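Local structure of fructose-bisphosphatase (1VDW) at residues G157-K165 with E246-K254; Y125-S133 with V206-A214. The protein probably hydrolyses fructose 1,6-bisphosphate to fructose 6-phosphate and phosphate with the help of magnesium, as a homodimer of the inositol monophosphatase superfamily. All coordinates share one frame; numbering follows the deposited sequence.

Overall arrangement
The two contacts sit in different layers of one inositol monophosphatase-type fold, their centres about 27 Å apart and their nearest atoms about 11 Å apart. Contact 1 lies on the periphery, beside the second subunit, where the C-terminal tail and the end of helix 242-250 meet helix 160-164 next to the five-stranded sheet. Contact 2 is buried and nearer the chain centre; there helix 199-211 packs on the hairpin of strands 123-128 and 132-135 in the large mixed sheet. They share no helix or strand. Water and a carboxylate accepting from backbone dominate the outer contact, whereas the inner one combines apolar packing with a serine-to-carbonyl bond and a glutamate lying over a turn.

Contact 1: residues G157-K165 with E246-K254; sequences GKGTKIIDK and ETILRSIEK. With EDO (1,2-ethanediol), chain D.
The N-terminal turn of helix 160-164 is held by the C-terminal tail through Glu-253. With CG beside its own backbone N (chi1 -65°) and the chain extended beyond it, Glu-253 brings its OE1 to Lys-161 N, which donates a nearly straight bond (3.0 Å, 170°) from above the carboxylate plane. Gly-159 is the N-cap residue, so the carboxylate reaches an amide of the first turn and probably gains from the helix dipole. Across this group, at about a right angle, runs the extended chain of Lys-161, its CG 3.3 Å from Glu-253 CD; the ammonium stops short of a salt bridge, with NZ 4.3 Å from OE2. Water links OE1 to Ile-162 N and to Ser-251 O. In the inositol monophosphatase fold this pairing lies against the five-stranded sheet: Ile-162 and Ile-248, which meet CD1 to CG2 at 4.1 Å, also touch strands 150-154 and 189-193 respectively. At the far end of the tail Lys-158 N donates to Lys-254 O, an oxygen of the C-terminal carboxylate, at 2.9 Å. Two waters bridge Lys-158 O to the backbone of Glu-253. Gly-159 N donates to O1 of a 1,2-ethanediol, probably from the crystallisation liquor, which also bonds Gly-157 O of the second subunit.

Contact 2: residues Y125-S133 with V206-A214; sequences YEGIPGKGS and VVIAREAGA
With CG anti to the backbone N (chi1 -177°) and a bend at chi2 (53°), the side chain of Glu-211 leaves helix 199-211 and lies over the turn between strands 123-128 and 132-135. Its CG rests on the backbone of Gly-132, 3.2 Å from the CA, and its carboxylate reaches the turn, where OE1 accepts a bond from Gly-130 N at 3.2 Å. That amide arrives from well above the carboxylate plane. Lys-131 and Gly-132 both face Ile-128 in a classic beta bulge, and their two amides share Ile-128 O. Were Glu-211 replaced by an alanine, Gly-130 N would probably lose this acceptor and a gap would open over Gly-132.

Deeper in, Ser-133 OG stands beside its own backbone N and donates to Ile-208 O (2.8 Å), in the carbonyl plane and on a lone pair. The same oxygen takes the helical bond from Ala-212 N, so the strand is tied to the last turn of the helix just before its Schellman ending at Gly-213. Ile-208 lays CG1 against Gly-127, 3.5 Å from its N; a beta carbon on that glycine would collide with CG1. Pro-129 CG meets Val-207 CG1 at 3.9 Å, the two side chains crossing at about a right angle. The helix packs across the large mixed sheet, segments 125-128 and 206-211 running at 71° to each other with their axes 7.1 Å apart at the closest, and near its start it carries Asp-201, a predicted ligand of the catalytic magnesium. The buried serine hydroxyl spends its proton on a carbonyl already engaged in the helix, and the glutamate, probably negative, appears to steady a glycine-rich turn through backbone N-H rather than through a charged mate across the contact.

Contact 1: residues G157-K165 with E246-K254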
loop_
_atom_site.group_PDB
_atom_site.type_symbol
_atom_site.label_atom_id
_atom_site.label_comp_id
_atom_site.label_asym_id
_atom_site.label_seq_id
_atom_site.Cartn_x
_atom_site.Cartn_y
_atom_site.Cartn_z
ATOM N N GLY A 157 -0.694 8.509 -18.089
ATOM C CA GLY A 157 -0.235 8.022 -19.377
ATOM C C GLY A 157 0.712 6.846 -19.317
ATOM O O GLY A 157 0.702 6.071 -18.362
ATOM N N LYS A 158 1.534 6.712 -20.352
ATOM C CA LYS A 158 2.489 5.618 -20.430
ATOM C C LYS A 158 3.650 5.839 -19.472
ATOM O O LYS A 158 4.166 6.948 -19.342
ATOM C CB LYS A 158 3.004 5.467 -21.866
ATOM C CG LYS A 158 4.035 4.359 -22.041
ATOM C CD LYS A 158 4.265 4.021 -23.507
ATOM C CE LYS A 158 3.053 3.321 -24.109
ATOM N NZ LYS A 158 3.298 2.889 -25.515
ATOM N N GLY A 159 4.051 4.773 -18.791
ATOM C CA GLY A 159 5.146 4.884 -17.846
ATOM C C GLY A 159 6.252 3.886 -18.100
ATOM O O GLY A 159 7.086 3.646 -17.232
ATOM N N THR A 160 6.266 3.313 -19.299
ATOM C CA THR A 160 7.270 2.324 -19.671
ATOM C C THR A 160 8.708 2.775 -19.414
ATOM O O THR A 160 9.494 2.047 -18.806
ATOM C CB THR A 160 7.134 1.951 -21.161
ATOM O OG1 THR A 160 5.801 1.491 -21.418
ATOM C CG2 THR A 160 8.127 0.856 -21.531
ATOM N N LYS A 161 9.051 3.973 -19.878
ATOM C CA LYS A 161 10.406 4.481 -19.710
ATOM C C LYS A 161 10.811 4.633 -18.248
ATOM O O LYS A 161 11.931 4.292 -17.877
ATOM C CB LYS A 161 10.572 5.809 -20.453
ATOM C CG LYS A 161 10.501 5.673 -21.970
ATOM C CD LYS A 161 10.678 7.017 -22.655
ATOM C CE LYS A 161 10.582 6.882 -24.165
ATOM N NZ LYS A 161 10.740 8.197 -24.847
ATOM N N ILE A 162 9.910 5.144 -17.415
ATOM C CA ILE A 162 10.221 5.295 -15.998
ATOM C C ILE A 162 10.311 3.932 -15.310
ATOM O O ILE A 162 11.223 3.688 -14.522
ATOM C CB ILE A 162 9.160 6.183 -15.285
ATOM C CG1 ILE A 162 9.336 7.642 -15.716
ATOM C CG2 ILE A 162 9.294 6.056 -13.771
ATOM C CD1 ILE A 162 8.308 8.592 -15.133
ATOM N N ILE A 163 9.377 3.041 -15.619
ATOM C CA ILE A 163 9.377 1.716 -15.008
ATOM C C ILE A 163 10.668 0.956 -15.314
ATOM O O ILE A 163 11.143 0.173 -14.495
ATOM C CB ILE A 163 8.149 0.900 -15.470
ATOM C CG1 ILE A 163 6.872 1.568 -14.950
ATOM C CG2 ILE A 163 8.239 -0.533 -14.954
ATOM C CD1 ILE A 163 5.589 0.992 -15.516
ATOM N N ASP A 164 11.240 1.200 -16.487
ATOM C CA ASP A 164 12.480 0.537 -16.881
ATOM C C ASP A 164 13.642 0.911 -15.963
ATOM O O ASP A 164 14.566 0.125 -15.762
ATOM C CB ASP A 164 12.840 0.914 -18.320
ATOM C CG ASP A 164 14.257 0.517 -18.689
ATOM O OD1 ASP A 164 14.542 -0.697 -18.760
ATOM O OD2 ASP A 164 15.091 1.425 -18.902
ATOM N N LYS A 165 13.577 2.111 -15.397
ATOM C CA LYS A 165 14.631 2.617 -14.523
ATOM C C LYS A 165 14.525 2.172 -13.071
ATOM O O LYS A 165 15.426 2.441 -12.277
ATOM C CB LYS A 165 14.630 4.148 -14.544
ATOM C CG LYS A 165 14.583 4.771 -15.926
ATOM C CD LYS A 165 15.845 4.477 -16.710
ATOM C CE LYS A 165 15.792 5.109 -18.093
ATOM N NZ LYS A 165 17.032 4.853 -18.878
ATOM N N GLU A 246 16.737 13.607 -12.304
ATOM C CA GLU A 246 16.910 14.051 -13.680
ATOM C C GLU A 246 16.593 12.936 -14.672
ATOM O O GLU A 246 16.027 13.187 -15.736
ATOM C CB GLU A 246 18.330 14.584 -13.889
ATOM C CG GLU A 246 18.528 15.964 -13.276
ATOM C CD GLU A 246 19.913 16.524 -13.506
ATOM O OE1 GLU A 246 20.435 16.379 -14.632
ATOM O OE2 GLU A 246 20.473 17.123 -12.563
ATOM N N THR A 247 16.948 11.704 -14.319
ATOM C CA THR A 247 16.662 10.568 -15.187
ATOM C C THR A 247 15.152 10.390 -15.309
ATOM O O THR A 247 14.636 10.092 -16.384
ATOM C CB THR A 247 17.281 9.272 -14.635
ATOM O OG1 THR A 247 18.709 9.370 -14.691
ATOM C CG2 THR A 247 16.819 8.065 -15.446
ATOM N N ILE A 248 14.442 10.579 -14.200
ATOM C CA ILE A 248 12.992 10.452 -14.214
ATOM C C ILE A 248 12.392 11.520 -15.127
ATOM O O ILE A 248 11.520 11.230 -15.942
ATOM C CB ILE A 248 12.406 10.590 -12.787
ATOM C CG1 ILE A 248 12.805 9.369 -11.952
ATOM C CG2 ILE A 248 10.886 10.726 -12.851
ATOM C CD1 ILE A 248 12.467 9.485 -10.479
ATOM N N LEU A 249 12.866 12.755 -14.997
ATOM C CA LEU A 249 12.359 13.838 -15.832
ATOM C C LEU A 249 12.581 13.540 -17.314
ATOM O O LEU A 249 11.701 13.783 -18.141
ATOM C CB LEU A 249 13.033 15.161 -15.457
ATOM C CG LEU A 249 12.651 15.743 -14.091
ATOM C CD1 LEU A 249 13.483 16.986 -13.814
ATOM C CD2 LEU A 249 11.164 16.072 -14.068
ATOM N N ARG A 250 13.751 13.004 -17.643
ATOM C CA ARG A 250 14.066 12.674 -19.031
ATOM C C ARG A 250 13.230 11.511 -19.551
ATOM O O ARG A 250 13.072 11.340 -20.761
ATOM C CB ARG A 250 15.550 12.319 -19.183
ATOM C CG ARG A 250 16.508 13.485 -19.030
ATOM C CD ARG A 250 17.887 13.176 -19.618
ATOM N NE ARG A 250 18.498 11.979 -19.045
ATOM C CZ ARG A 250 19.013 11.912 -17.822
ATOM N NH1 ARG A 250 18.994 12.975 -17.030
ATOM N NH2 ARG A 250 19.549 10.778 -17.391
ATOM N N SER A 251 12.685 10.716 -18.634
ATOM C CA SER A 251 11.895 9.552 -19.011
ATOM C C SER A 251 10.387 9.760 -19.002
ATOM O O SER A 251 9.631 8.825 -19.275
ATOM C CB SER A 251 12.239 8.381 -18.092
ATOM O OG SER A 251 13.626 8.098 -18.126
ATOM N N ILE A 252 9.943 10.973 -18.686
ATOM C CA ILE A 252 8.513 11.249 -18.649
ATOM C C ILE A 252 7.887 11.129 -20.033
ATOM O O ILE A 252 8.406 11.663 -21.015
ATOM C CB ILE A 252 8.226 12.654 -18.067
ATOM C CG1 ILE A 252 8.597 12.674 -16.581
ATOM C CG2 ILE A 252 6.756 13.011 -18.254
ATOM C CD1 ILE A 252 8.327 13.992 -15.887
ATOM N N GLU A 253 6.772 10.409 -20.099
ATOM C CA GLU A 253 6.051 10.194 -21.348
ATOM C C GLU A 253 4.635 10.745 -21.224
ATOM O O GLU A 253 4.190 11.090 -20.128
ATOM C CB GLU A 253 5.997 8.697 -21.667
ATOM C CG GLU A 253 7.354 8.064 -21.943
ATOM C CD GLU A 253 7.278 6.556 -22.076
ATOM O OE1 GLU A 253 7.069 5.875 -21.049
ATOM O OE2 GLU A 253 7.418 6.047 -23.209
ATOM N N LYS A 254 3.929 10.828 -22.347
ATOM C CA LYS A 254 2.563 11.336 -22.340
ATOM C C LYS A 254 1.591 10.203 -22.022
ATOM O O LYS A 254 2.037 9.038 -22.017
ATOM C CB LYS A 254 2.214 11.944 -23.703
ATOM C CG LYS A 254 0.872 12.662 -23.732
ATOM C CD LYS A 254 0.493 13.097 -25.140
ATOM C CE LYS A 254 0.241 11.898 -26.042
ATOM N NZ LYS A 254 -0.193 12.310 -27.405
ATOM O OXT LYS A 254 0.397 10.492 -21.793
HETATM C C1 EDO D . 1.611 1.674 -18.299
HETATM O O1 EDO D . 2.620 2.280 -19.103
HETATM C C2 EDO D . 0.849 2.779 -17.561
HETATM O O2 EDO D . 1.764 3.512 -16.733
HETATM O O HOH W 1 3.248 9.195 -18.271
HETATM O O HOH W 2 6.024 8.921 -17.720
HETATM O O HOH W 3 10.598 10.452 -22.671
HETATM O O HOH W 4 7.636 6.805 -18.569
#

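Contact 2: residues Y125-S133 with V206-A214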
loop_
_atom_site.group_PDB
_atom_site.type_symbol
_atom_site.label_atom_id
_atom_site.label_comp_id
_atom_site.label_asym_id
_atom_site.label_seq_id
_atom_site.Cartn_x
_atom_site.Cartn_y
_atom_site.Cartn_z
ATOM N N TYR A 125 5.303 11.444 12.038
ATOM C CA TYR A 125 6.431 12.007 11.304
ATOM C C TYR A 125 6.373 13.510 11.522
ATOM O O TYR A 125 5.303 14.116 11.418
ATOM C CB TYR A 125 6.305 11.754 9.799
ATOM C CG TYR A 125 6.303 10.311 9.370
ATOM C CD1 TYR A 125 7.453 9.718 8.856
ATOM C CD2 TYR A 125 5.135 9.548 9.433
ATOM C CE1 TYR A 125 7.438 8.394 8.404
ATOM C CE2 TYR A 125 5.109 8.234 8.989
ATOM C CZ TYR A 125 6.260 7.667 8.477
ATOM O OH TYR A 125 6.224 6.366 8.020
ATOM N N GLU A 126 7.522 14.107 11.816
ATOM C CA GLU A 126 7.587 15.543 12.028
ATOM C C GLU A 126 8.730 16.150 11.238
ATOM O O GLU A 126 9.795 15.551 11.090
ATOM C CB GLU A 126 7.775 15.865 13.512
ATOM C CG GLU A 126 6.630 15.416 14.394
ATOM C CD GLU A 126 6.897 15.701 15.855
ATOM O OE1 GLU A 126 6.370 16.709 16.379
ATOM O OE2 GLU A 126 7.648 14.921 16.471
ATOM N N GLY A 127 8.492 17.349 10.726
ATOM C CA GLY A 127 9.505 18.056 9.974
ATOM C C GLY A 127 9.674 19.421 10.600
ATOM O O GLY A 127 8.705 20.163 10.762
ATOM N N ILE A 128 10.906 19.737 10.979
ATOM C CA ILE A 128 11.208 21.020 11.593
ATOM C C ILE A 128 12.343 21.648 10.802
ATOM O O ILE A 128 13.512 21.326 11.015
ATOM C CB ILE A 128 11.647 20.847 13.061
ATOM C CG1 ILE A 128 10.587 20.051 13.828
ATOM C CG2 ILE A 128 11.863 22.217 13.699
ATOM C CD1 ILE A 128 10.994 19.669 15.244
ATOM N N PRO A 129 12.006 22.534 9.853
ATOM C CA PRO A 129 13.029 23.191 9.037
ATOM C C PRO A 129 14.109 23.827 9.905
ATOM O O PRO A 129 13.810 24.541 10.863
ATOM C CB PRO A 129 12.227 24.220 8.249
ATOM C CG PRO A 129 10.905 23.522 8.062
ATOM C CD PRO A 129 10.655 22.955 9.439
ATOM N N GLY A 130 15.362 23.547 9.572
ATOM C CA GLY A 130 16.460 24.105 10.337
ATOM C C GLY A 130 16.886 23.221 11.492
ATOM O O GLY A 130 17.865 23.519 12.176
ATOM N N LYS A 131 16.154 22.134 11.723
ATOM C CA LYS A 131 16.498 21.222 12.805
ATOM C C LYS A 131 16.583 19.789 12.297
ATOM O O LYS A 131 17.595 19.114 12.491
ATOM C CB LYS A 131 15.475 21.311 13.939
ATOM C CG LYS A 131 15.852 20.455 15.140
ATOM C CD LYS A 131 14.863 20.599 16.276
ATOM C CE LYS A 131 15.256 19.717 17.452
ATOM N NZ LYS A 131 16.618 20.031 17.964
ATOM N N GLY A 132 15.522 19.326 11.647
ATOM C CA GLY A 132 15.524 17.978 11.114
ATOM C C GLY A 132 14.139 17.370 11.020
ATOM O O GLY A 132 13.143 18.001 11.375
ATOM N N SER A 133 14.083 16.144 10.509
ATOM C CA SER A 133 12.822 15.420 10.403
ATOM C C SER A 133 12.928 14.222 11.321
ATOM O O SER A 133 14.019 13.681 11.525
ATOM C CB SER A 133 12.553 14.989 8.967
ATOM O OG SER A 133 12.158 16.120 8.209
ATOM N N VAL A 206 6.225 17.456 1.666
ATOM C CA VAL A 206 7.342 18.165 1.056
ATOM C C VAL A 206 8.260 18.745 2.132
ATOM O O VAL A 206 9.483 18.638 2.038
ATOM C CB VAL A 206 6.842 19.293 0.128
ATOM C CG1 VAL A 206 8.003 20.188 -0.291
ATOM C CG2 VAL A 206 6.191 18.688 -1.106
ATOM N N VAL A 207 7.672 19.350 3.160
ATOM C CA VAL A 207 8.477 19.915 4.239
ATOM C C VAL A 207 9.282 18.822 4.937
ATOM O O VAL A 207 10.481 18.967 5.173
ATOM C CB VAL A 207 7.593 20.624 5.293
ATOM C CG1 VAL A 207 8.428 21.001 6.515
ATOM C CG2 VAL A 207 6.970 21.876 4.696
ATOM N N ILE A 208 8.623 17.714 5.252
ATOM C CA ILE A 208 9.293 16.626 5.937
ATOM C C ILE A 208 10.358 15.950 5.079
ATOM O O ILE A 208 11.470 15.701 5.548
ATOM C CB ILE A 208 8.249 15.607 6.442
ATOM C CG1 ILE A 208 7.397 16.271 7.529
ATOM C CG2 ILE A 208 8.930 14.351 6.973
ATOM C CD1 ILE A 208 6.151 15.502 7.901
ATOM N N ALA A 209 10.032 15.663 3.822
ATOM C CA ALA A 209 10.995 15.022 2.940
ATOM C C ALA A 209 12.194 15.931 2.685
ATOM O O ALA A 209 13.335 15.475 2.705
ATOM C CB ALA A 209 10.326 14.642 1.624
ATOM N N ARG A 210 11.945 17.218 2.461
ATOM C CA ARG A 210 13.044 18.143 2.215
ATOM C C ARG A 210 14.001 18.226 3.390
ATOM O O ARG A 210 15.213 18.150 3.208
ATOM C CB ARG A 210 12.517 19.536 1.891
ATOM C CG ARG A 210 12.146 19.697 0.447
ATOM C CD ARG A 210 11.552 21.052 0.163
ATOM N NE ARG A 210 11.467 21.259 -1.278
ATOM C CZ ARG A 210 10.698 22.167 -1.864
ATOM N NH1 ARG A 210 9.933 22.968 -1.134
ATOM N NH2 ARG A 210 10.689 22.264 -3.185
ATOM N N GLU A 211 13.472 18.378 4.599
ATOM C CA GLU A 211 14.347 18.469 5.759
ATOM C C GLU A 211 15.123 17.168 5.953
ATOM O O GLU A 211 16.215 17.174 6.517
ATOM C CB GLU A 211 13.540 18.819 7.011
ATOM C CG GLU A 211 14.367 19.017 8.281
ATOM C CD GLU A 211 15.511 20.013 8.130
ATOM O OE1 GLU A 211 15.321 21.072 7.492
ATOM O OE2 GLU A 211 16.604 19.740 8.671
ATOM N N ALA A 212 14.566 16.061 5.465
ATOM C CA ALA A 212 15.217 14.759 5.571
ATOM C C ALA A 212 16.282 14.564 4.493
ATOM O O ALA A 212 16.965 13.538 4.466
ATOM C CB ALA A 212 14.178 13.645 5.488
ATOM N N GLY A 213 16.407 15.539 3.596
ATOM C CA GLY A 213 17.413 15.459 2.547
ATOM C C GLY A 213 16.917 15.218 1.132
ATOM O O GLY A 213 17.718 15.112 0.202
ATOM N N ALA A 214 15.607 15.123 0.946
ATOM C CA ALA A 214 15.064 14.885 -0.386
ATOM C C ALA A 214 15.043 16.144 -1.241
ATOM O O ALA A 214 15.014 17.261 -0.730
ATOM C CB ALA A 214 13.647 14.318 -0.287
#